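Local structure of 8-demethyl-8-aminoriboflavin-5'-phosphate synthase (Streptomyces davawensis, 5MLD) at residues 44-54 with 65-75; 87-96 with 136-145. The protein replaces the C-8 methyl group of FMN with an amino group from glutamate, a step in the biosynthesis of the antibiotic roseoflavin. All blocks are in the same frame, centred on the assembly; numbering follows the deposited sequence.

Interaction 1 lies near the surface and is largely ionic: the connection after strand 38-43 and the run leading into the first turn of helix 72-81 are joined by carboxylates, arginine, lysine and water, with ring contacts toward both ends. Interaction 2 is wholly buried. There 87-96 and 136-145, brought together from 40 residues apart in sequence, meet through aliphatic side chains and one asparagine–histidine bond, while backbone atoms of both segments hold the flavin. The two follow one another along the chain, helix 72-81 leading into strand 84-92; their centres are about 23 Å apart and they do not touch. Both reach the second subunit, among others through E52 in interaction 1 and H140 in interaction 2.

Interaction 1 (44-54 with 65-75); sequences VIDHDIEQEYW and KARREDEWPWL
E50 OE1 is gripped by three N-H groups: R68 NE at 2.8 Å and R68 NH2 meet it on the anti side, while K65 NZ comes on the syn side and also bonds OE2. The E50 chain, bent at chi2 (54°), carries its carboxylate back to its own segment as well, where OE2 accepts from the backbone N of E52. R68 is shared. Its NH1 and NH2 take D48 end-on, one nitrogen to each oxygen, with R68 NH2 to D48 OD1 at 2.7 Å and the carboxylate and guanidinium planes only 21° apart; the E50 carboxylate stands at 77° to the same guanidinium. K65 NZ extends this salt-bridge network to E52 OE2, which also pairs with R14 of the second subunit.

These bonds cross-link the two ends of a long connection between strand 38-43 and helix 72-81 of the flavodoxin-like domain. At the helix start, E71 in the N-cap position uses one oxygen on each of two neighbours: OE1 takes H47 ND1 at 2.7 Å, in the imidazole plane, and OE2 takes D48 N from above the carboxylate. E71 N returns a bond to D48 O. D70 OD2 receives E50 N at 2.8 Å, and its OD1 closes an Asx turn with W72 N. W74 CZ3 lies 3.5 Å above the centre of the H47 ring. At the far end R67 lies across one face of W54, with CD 3.7 Å from the six-membered centroid and CZ 4.4 Å from the five-membered one, a CH-pi and cation-pi pair; R67 NH1 bonds W60 O.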
# COMPACT_ATOMS: atom_id res chain seq x y z
N VAL A 44 22.37 4.34 9.50
CA VAL A 44 22.62 2.91 9.41
C VAL A 44 23.51 2.57 8.22
O VAL A 44 24.29 1.61 8.29
CB VAL A 44 21.29 2.13 9.37
CG1 VAL A 44 20.45 2.45 10.61
CG2 VAL A 44 20.51 2.47 8.13
N ILE A 45 23.45 3.36 7.14
CA ILE A 45 24.26 3.07 5.96
C ILE A 45 25.75 3.25 6.24
O ILE A 45 26.59 2.73 5.49
CB ILE A 45 23.81 3.94 4.76
CG1 ILE A 45 24.30 3.36 3.44
CG2 ILE A 45 24.28 5.39 4.88
CD1 ILE A 45 23.58 2.12 3.01
N ASP A 46 26.11 3.98 7.30
CA ASP A 46 27.53 4.11 7.64
C ASP A 46 28.11 2.82 8.16
O ASP A 46 29.34 2.70 8.26
CB ASP A 46 27.75 5.15 8.74
CG ASP A 46 27.43 6.56 8.29
OD1 ASP A 46 27.33 6.81 7.07
OD2 ASP A 46 27.27 7.42 9.18
N HIS A 47 27.27 1.87 8.52
CA HIS A 47 27.68 0.67 9.22
C HIS A 47 27.55 -0.56 8.34
O HIS A 47 26.67 -0.65 7.48
CB HIS A 47 26.84 0.51 10.48
CG HIS A 47 27.05 1.63 11.45
ND1 HIS A 47 28.10 1.65 12.34
CD2 HIS A 47 26.39 2.80 11.61
CE1 HIS A 47 28.06 2.77 13.03
NE2 HIS A 47 27.03 3.49 12.61
N ASP A 48 28.43 -1.53 8.59
CA ASP A 48 28.52 -2.74 7.79
C ASP A 48 27.48 -3.73 8.30
O ASP A 48 27.72 -4.43 9.29
CB ASP A 48 29.93 -3.30 7.85
CG ASP A 48 30.11 -4.55 7.04
OD1 ASP A 48 29.36 -4.75 6.06
OD2 ASP A 48 31.00 -5.35 7.39
N ILE A 49 26.34 -3.81 7.62
CA ILE A 49 25.24 -4.71 7.99
C ILE A 49 25.00 -5.65 6.82
O ILE A 49 24.59 -5.21 5.74
CB ILE A 49 23.96 -3.93 8.31
CG1 ILE A 49 24.18 -2.87 9.41
CG2 ILE A 49 22.81 -4.89 8.64
CD1 ILE A 49 24.63 -3.42 10.72
N GLU A 50 25.22 -6.96 7.04
CA GLU A 50 25.12 -7.92 5.95
C GLU A 50 23.66 -8.15 5.56
O GLU A 50 22.81 -8.40 6.42
CB GLU A 50 25.77 -9.25 6.33
CG GLU A 50 25.64 -10.32 5.25
CD GLU A 50 26.16 -9.86 3.88
OE1 GLU A 50 27.29 -9.32 3.79
OE2 GLU A 50 25.42 -10.03 2.88
N GLN A 51 23.38 -8.04 4.26
CA GLN A 51 22.03 -8.20 3.73
C GLN A 51 21.66 -9.66 3.49
O GLN A 51 20.48 -10.02 3.57
CB GLN A 51 21.91 -7.43 2.41
CG GLN A 51 20.57 -7.57 1.70
CD GLN A 51 20.58 -6.84 0.36
OE1 GLN A 51 21.61 -6.74 -0.30
NE2 GLN A 51 19.43 -6.29 -0.02
N GLU A 52 22.64 -10.50 3.18
CA GLU A 52 22.34 -11.86 2.76
C GLU A 52 21.83 -12.70 3.92
O GLU A 52 22.12 -12.43 5.10
CB GLU A 52 23.57 -12.53 2.13
CG GLU A 52 23.91 -11.98 0.76
CD GLU A 52 25.27 -12.41 0.27
OE1 GLU A 52 25.68 -13.56 0.56
OE2 GLU A 52 25.94 -11.60 -0.42
N TYR A 53 21.07 -13.73 3.58
CA TYR A 53 20.40 -14.59 4.55
C TYR A 53 21.00 -15.99 4.53
O TYR A 53 21.25 -16.56 3.46
CB TYR A 53 18.90 -14.69 4.27
CG TYR A 53 18.17 -15.54 5.30
CD1 TYR A 53 18.09 -16.92 5.17
CD2 TYR A 53 17.59 -14.95 6.42
CE1 TYR A 53 17.44 -17.70 6.11
CE2 TYR A 53 16.92 -15.72 7.37
CZ TYR A 53 16.87 -17.10 7.21
OH TYR A 53 16.23 -17.87 8.15
N TRP A 54 21.16 -16.57 5.71
CA TRP A 54 21.48 -17.99 5.78
C TRP A 54 20.82 -18.56 7.02
O TRP A 54 20.76 -17.89 8.05
CB TRP A 54 23.00 -18.24 5.82
CG TRP A 54 23.33 -19.68 6.10
CD1 TRP A 54 23.56 -20.68 5.19
CD2 TRP A 54 23.44 -20.28 7.39
NE1 TRP A 54 23.81 -21.86 5.84
CE2 TRP A 54 23.74 -21.64 7.19
CE3 TRP A 54 23.32 -19.80 8.70
CZ2 TRP A 54 23.92 -22.53 8.25
CZ3 TRP A 54 23.50 -20.68 9.75
CH2 TRP A 54 23.80 -22.03 9.51
N LYS A 65 29.16 -15.75 3.55
CA LYS A 65 29.07 -14.29 3.58
C LYS A 65 27.92 -13.83 4.48
O LYS A 65 28.07 -12.87 5.24
CB LYS A 65 28.89 -13.74 2.16
CG LYS A 65 28.88 -12.22 2.08
CD LYS A 65 28.91 -11.76 0.63
CE LYS A 65 28.93 -10.24 0.52
NZ LYS A 65 27.61 -9.60 0.76
N ALA A 66 26.78 -14.52 4.42
CA ALA A 66 25.68 -14.18 5.32
C ALA A 66 26.07 -14.36 6.78
O ALA A 66 25.60 -13.60 7.64
CB ALA A 66 24.45 -15.03 5.00
N ARG A 67 26.92 -15.33 7.09
CA ARG A 67 27.27 -15.60 8.49
C ARG A 67 28.41 -14.73 9.01
O ARG A 67 28.79 -14.87 10.17
CB ARG A 67 27.65 -17.08 8.67
CG ARG A 67 26.48 -18.04 8.58
CD ARG A 67 26.88 -19.48 8.93
NE ARG A 67 28.02 -19.96 8.16
CZ ARG A 67 27.95 -20.53 6.96
NH1 ARG A 67 26.77 -20.70 6.36
NH2 ARG A 67 29.06 -20.94 6.35
N ARG A 68 28.98 -13.85 8.19
CA ARG A 68 30.21 -13.18 8.57
C ARG A 68 29.99 -12.23 9.75
O ARG A 68 28.87 -11.84 10.07
CB ARG A 68 30.79 -12.43 7.38
CG ARG A 68 30.05 -11.16 7.02
CD ARG A 68 30.49 -10.65 5.65
NE ARG A 68 29.68 -9.51 5.25
CZ ARG A 68 29.89 -8.26 5.67
NH1 ARG A 68 30.87 -7.99 6.53
NH2 ARG A 68 29.10 -7.29 5.26
N GLU A 69 31.08 -11.90 10.42
CA GLU A 69 31.05 -10.91 11.49
C GLU A 69 30.77 -9.53 10.90
O GLU A 69 31.52 -9.06 10.03
CB GLU A 69 32.38 -10.92 12.23
CG GLU A 69 32.55 -9.87 13.29
CD GLU A 69 33.93 -9.91 13.93
OE1 GLU A 69 34.54 -10.99 13.98
OE2 GLU A 69 34.39 -8.84 14.40
N ASP A 70 29.70 -8.87 11.34
CA ASP A 70 29.39 -7.53 10.87
C ASP A 70 29.02 -6.68 12.09
O ASP A 70 29.30 -7.03 13.24
CB ASP A 70 28.30 -7.59 9.78
CG ASP A 70 26.93 -7.99 10.33
OD1 ASP A 70 26.83 -8.35 11.51
OD2 ASP A 70 25.95 -7.95 9.56
N GLU A 71 28.37 -5.54 11.85
CA GLU A 71 27.98 -4.64 12.92
C GLU A 71 26.52 -4.80 13.34
O GLU A 71 26.00 -3.95 14.08
CB GLU A 71 28.22 -3.19 12.52
CG GLU A 71 29.67 -2.83 12.27
CD GLU A 71 29.83 -1.36 11.98
OE1 GLU A 71 29.51 -0.54 12.87
OE2 GLU A 71 30.23 -1.02 10.86
N TRP A 72 25.83 -5.83 12.86
CA TRP A 72 24.44 -6.01 13.26
C TRP A 72 24.27 -6.28 14.76
O TRP A 72 23.35 -5.69 15.36
CB TRP A 72 23.79 -7.11 12.42
CG TRP A 72 22.38 -7.41 12.86
CD1 TRP A 72 21.91 -8.60 13.32
CD2 TRP A 72 21.27 -6.50 12.90
NE1 TRP A 72 20.58 -8.51 13.62
CE2 TRP A 72 20.16 -7.23 13.38
CE3 TRP A 72 21.10 -5.15 12.58
CZ2 TRP A 72 18.90 -6.65 13.55
CZ3 TRP A 72 19.85 -4.58 12.74
CH2 TRP A 72 18.77 -5.33 13.22
N PRO A 73 25.06 -7.15 15.41
CA PRO A 73 24.86 -7.32 16.87
C PRO A 73 24.92 -6.02 17.64
O PRO A 73 24.09 -5.78 18.53
CB PRO A 73 26.00 -8.28 17.26
CG PRO A 73 26.23 -9.09 16.02
CD PRO A 73 26.04 -8.10 14.87
N TRP A 74 25.88 -5.16 17.31
CA TRP A 74 25.97 -3.83 17.92
C TRP A 74 24.67 -3.04 17.73
O TRP A 74 24.12 -2.48 18.69
CB TRP A 74 27.16 -3.08 17.33
CG TRP A 74 27.20 -1.62 17.62
CD1 TRP A 74 27.71 -1.02 18.75
CD2 TRP A 74 26.76 -0.54 16.77
NE1 TRP A 74 27.59 0.35 18.65
CE2 TRP A 74 27.01 0.66 17.45
CE3 TRP A 74 26.17 -0.49 15.50
CZ2 TRP A 74 26.70 1.91 16.90
CZ3 TRP A 74 25.86 0.75 14.96
CH2 TRP A 74 26.12 1.93 15.66
N LEU A 75 24.15 -2.99 16.50
CA LEU A 75 22.93 -2.22 16.26
C LEU A 75 21.71 -2.88 16.89
O LEU A 75 20.85 -2.18 17.45
CB LEU A 75 22.71 -2.03 14.75
CG LEU A 75 21.49 -1.21 14.32
CD1 LEU A 75 21.40 0.13 15.04
CD2 LEU A 75 21.47 -1.00 12.79
O HOH W 1 25.70 -15.77 1.91
O HOH W 2 23.30 -11.95 7.52

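Interaction 2 (87-96 with 136-145). With 8DP (8-demethyl-8-aminoriboflavin-5'-phosphate), chain I.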
# COMPACT_ATOMS: atom_id res chain seq x y z
N ILE A 87 12.13 5.39 13.27
CA ILE A 87 12.71 5.22 11.94
C ILE A 87 12.59 6.55 11.21
O ILE A 87 11.50 7.11 11.11
CB ILE A 87 12.02 4.09 11.16
CG1 ILE A 87 12.07 2.75 11.90
CG2 ILE A 87 12.64 4.00 9.75
CD1 ILE A 87 13.45 2.18 12.07
N ALA A 88 13.71 7.06 10.73
CA ALA A 88 13.72 8.35 10.04
C ALA A 88 14.16 8.04 8.61
O ALA A 88 15.36 7.91 8.34
CB ALA A 88 14.63 9.36 10.71
N THR A 89 13.19 7.92 7.71
CA THR A 89 13.54 7.37 6.42
C THR A 89 13.19 8.33 5.29
O THR A 89 12.11 8.94 5.28
CB THR A 89 12.83 6.01 6.19
OG1 THR A 89 13.27 5.47 4.94
CG2 THR A 89 11.29 6.15 6.20
N PRO A 90 14.08 8.49 4.32
CA PRO A 90 13.65 9.02 3.03
C PRO A 90 12.67 8.03 2.40
O PRO A 90 12.60 6.86 2.79
CB PRO A 90 14.95 9.10 2.21
CG PRO A 90 16.06 8.83 3.16
CD PRO A 90 15.49 8.07 4.32
N ILE A 91 11.94 8.50 1.40
CA ILE A 91 11.02 7.65 0.64
C ILE A 91 11.68 7.27 -0.67
O ILE A 91 12.14 8.14 -1.42
CB ILE A 91 9.69 8.37 0.39
CG1 ILE A 91 9.03 8.66 1.75
CG2 ILE A 91 8.80 7.52 -0.56
CD1 ILE A 91 7.85 9.63 1.71
N THR A 92 11.72 5.96 -0.98
CA THR A 92 12.13 5.53 -2.32
C THR A 92 11.13 4.52 -2.84
O THR A 92 10.81 3.55 -2.13
CB THR A 92 13.56 4.94 -2.38
OG1 THR A 92 13.66 3.73 -1.61
CG2 THR A 92 14.61 5.95 -1.94
N LEU A 93 10.67 4.72 -4.08
CA LEU A 93 9.72 3.84 -4.74
C LEU A 93 8.42 3.70 -3.95
O LEU A 93 7.84 2.61 -3.90
CB LEU A 93 10.32 2.45 -5.00
CG LEU A 93 11.81 2.39 -5.37
CD1 LEU A 93 12.28 0.96 -5.31
CD2 LEU A 93 12.03 3.00 -6.72
N ASN A 94 8.01 4.77 -3.27
CA ASN A 94 6.83 4.76 -2.40
C ASN A 94 6.98 3.79 -1.23
O ASN A 94 5.97 3.32 -0.69
CB ASN A 94 5.55 4.43 -3.18
CG ASN A 94 4.44 5.44 -2.93
OD1 ASN A 94 3.38 5.11 -2.43
ND2 ASN A 94 4.70 6.68 -3.28
N MET A 95 8.22 3.47 -0.85
CA MET A 95 8.51 2.68 0.34
C MET A 95 9.53 3.43 1.20
O MET A 95 10.03 4.50 0.82
CB MET A 95 9.07 1.30 -0.02
CG MET A 95 8.13 0.45 -0.87
SD MET A 95 8.93 -1.09 -1.38
CE MET A 95 9.77 -0.54 -2.85
N CYS A 96 9.85 2.85 2.35
CA CYS A 96 11.06 3.26 3.05
C CYS A 96 12.27 2.99 2.15
O CYS A 96 12.16 2.38 1.08
CB CYS A 96 11.19 2.51 4.37
SG CYS A 96 11.22 0.71 4.15
N ASP A 136 5.61 12.42 -2.53
CA ASP A 136 4.50 11.50 -2.31
C ASP A 136 4.96 10.21 -1.65
O ASP A 136 6.04 9.70 -1.96
CB ASP A 136 3.82 11.20 -3.65
CG ASP A 136 2.61 10.32 -3.52
OD1 ASP A 136 1.69 10.68 -2.76
OD2 ASP A 136 2.58 9.28 -4.19
N GLY A 137 4.12 9.67 -0.75
CA GLY A 137 4.36 8.34 -0.21
C GLY A 137 4.35 8.24 1.30
O GLY A 137 4.49 7.14 1.86
N ALA A 138 4.18 9.38 1.98
CA ALA A 138 4.35 9.41 3.43
C ALA A 138 3.37 8.48 4.15
O ALA A 138 3.77 7.65 4.96
CB ALA A 138 4.22 10.85 3.94
N HIS A 139 2.07 8.63 3.88
CA HIS A 139 1.10 7.81 4.62
C HIS A 139 1.20 6.33 4.24
O HIS A 139 0.95 5.44 5.08
CB HIS A 139 -0.30 8.37 4.42
CG HIS A 139 -0.50 9.71 5.06
ND1 HIS A 139 -0.54 10.89 4.34
CD2 HIS A 139 -0.60 10.07 6.36
CE1 HIS A 139 -0.68 11.91 5.17
NE2 HIS A 139 -0.73 11.43 6.40
N HIS A 140 1.55 6.04 3.00
CA HIS A 140 1.75 4.65 2.57
C HIS A 140 2.92 4.01 3.31
O HIS A 140 2.81 2.89 3.83
CB HIS A 140 1.96 4.63 1.05
CG HIS A 140 2.09 3.25 0.47
ND1 HIS A 140 2.64 3.02 -0.77
CD2 HIS A 140 1.72 2.04 0.95
CE1 HIS A 140 2.62 1.72 -1.03
NE2 HIS A 140 2.06 1.11 -0.01
N VAL A 141 4.05 4.71 3.39
CA VAL A 141 5.20 4.18 4.10
C VAL A 141 4.89 4.03 5.58
O VAL A 141 5.25 3.02 6.20
CB VAL A 141 6.43 5.08 3.88
CG1 VAL A 141 7.58 4.61 4.73
CG2 VAL A 141 6.84 5.06 2.41
N ALA A 142 4.20 5.01 6.16
CA ALA A 142 3.86 4.94 7.58
C ALA A 142 3.01 3.71 7.85
O ALA A 142 3.26 2.98 8.81
CB ALA A 142 3.14 6.21 8.03
N GLY A 143 2.04 3.44 6.99
CA GLY A 143 1.21 2.26 7.19
C GLY A 143 2.04 0.99 7.17
O GLY A 143 1.92 0.14 8.06
N THR A 144 2.92 0.87 6.17
CA THR A 144 3.71 -0.35 6.03
C THR A 144 4.71 -0.51 7.18
O THR A 144 4.80 -1.58 7.80
CB THR A 144 4.44 -0.34 4.68
OG1 THR A 144 3.46 -0.30 3.63
CG2 THR A 144 5.25 -1.59 4.52
N VAL A 145 5.44 0.55 7.51
CA VAL A 145 6.49 0.43 8.52
C VAL A 145 5.89 0.26 9.91
O VAL A 145 6.34 -0.59 10.70
CB VAL A 145 7.43 1.64 8.47
CG1 VAL A 145 8.40 1.62 9.64
CG2 VAL A 145 8.17 1.69 7.14
C4 8DP I . 13.52 11.22 -1.99
C5 8DP I . 13.08 11.47 -3.44
C8 8DP I . 15.36 8.34 -5.21
N3 8DP I . 11.27 7.77 -4.73
C2 8DP I . 15.06 12.60 -0.44
N2 8DP I . 16.79 8.47 -5.40
N1 8DP I . 12.45 10.17 -3.93
C6 8DP I . 13.21 9.19 -4.46
O6 8DP I . 15.70 12.09 -2.64
N4 8DP I . 10.34 10.95 -3.24
C12 8DP I . 12.60 7.98 -4.89
C13 8DP I . 11.11 9.98 -3.77
C14 8DP I . 10.53 8.77 -4.17
C15 8DP I . 9.14 8.62 -3.99
C16 8DP I . 9.04 10.77 -3.08
C1 8DP I . 16.48 12.43 0.12
C3 8DP I . 14.96 11.58 -1.57
C7 8DP I . 14.60 9.38 -4.65
C9 8DP I . 14.73 7.13 -5.63
O1 8DP I . 17.96 11.94 3.67
P1 8DP I . 18.01 11.96 2.13
O2 8DP I . 18.88 13.18 1.65
O3 8DP I . 18.57 10.65 1.57
O4 8DP I . 16.51 12.19 1.58
O5 8DP I . 14.16 12.42 0.59
O7 8DP I . 12.76 10.74 -1.13
C10 8DP I . 15.54 6.00 -6.24
C11 8DP I . 13.38 6.96 -5.45
O8 8DP I . 8.50 7.44 -4.35
N5 8DP I . 8.44 9.62 -3.45
O9 8DP I . 8.21 11.77 -2.51
O HOH W 3 1.44 7.42 -2.22
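The flavin-binding loop after the central strand 84-92 of this flavodoxin-like fold is a type I' turn, T92 to M95, and it packs against the start of helix 138-152. N94 makes the polar link: its OD1 accepts from H140 ND1 at 2.8 Å with an N-H...O angle of 170°. The oxygen lies in the imidazole plane, whereas the donor is tilted 18° from the amide's carbonyl plane. The H140 side chain leaves the helix with CG trans to the main-chain nitrogen, which presents the ND1 edge to the turn; its NE2 bonds H140 of the second subunit. N94 ND2 makes only a weak bond to D136 OD2, and a water lies within bonding distance of both N94 OD1 and D136 OD2. The D136 carboxylate is held more firmly by backbone N-H groups of G137 and H139 of the third subunit.

On the other side of the same backbone lies 8-demethyl-8-aminoriboflavin-5'-phosphate. Main-chain atoms of both segments read its pyrimidine edge: N94 N bonds O8 at 2.9 Å, D136 N bonds O9 at 2.7 Å, and D136 O accepts from N5 at 2.8 Å. L93 N donates separately to N3 of the middle ring. I91 CG2 touches the pyrimidine at C15 and N5.

The rest of the contact is aliphatic. V141 contributes the largest share: CG2 abuts the backbone of M95, 3.4 Å from its C, and CG1 reaches C96 CB at 4.2 Å. I91 lays CD1 against the G137-A138 backbone and CG1 on V141 CG2. V145 CG2 meets C96 CB one helical turn on. The axes of strand 87-92 and helix 138-145 approach to 9.7 Å, with 117° between their N-to-C directions, and M131 of the adjacent parallel strand 125-132 touches both T89 and V141.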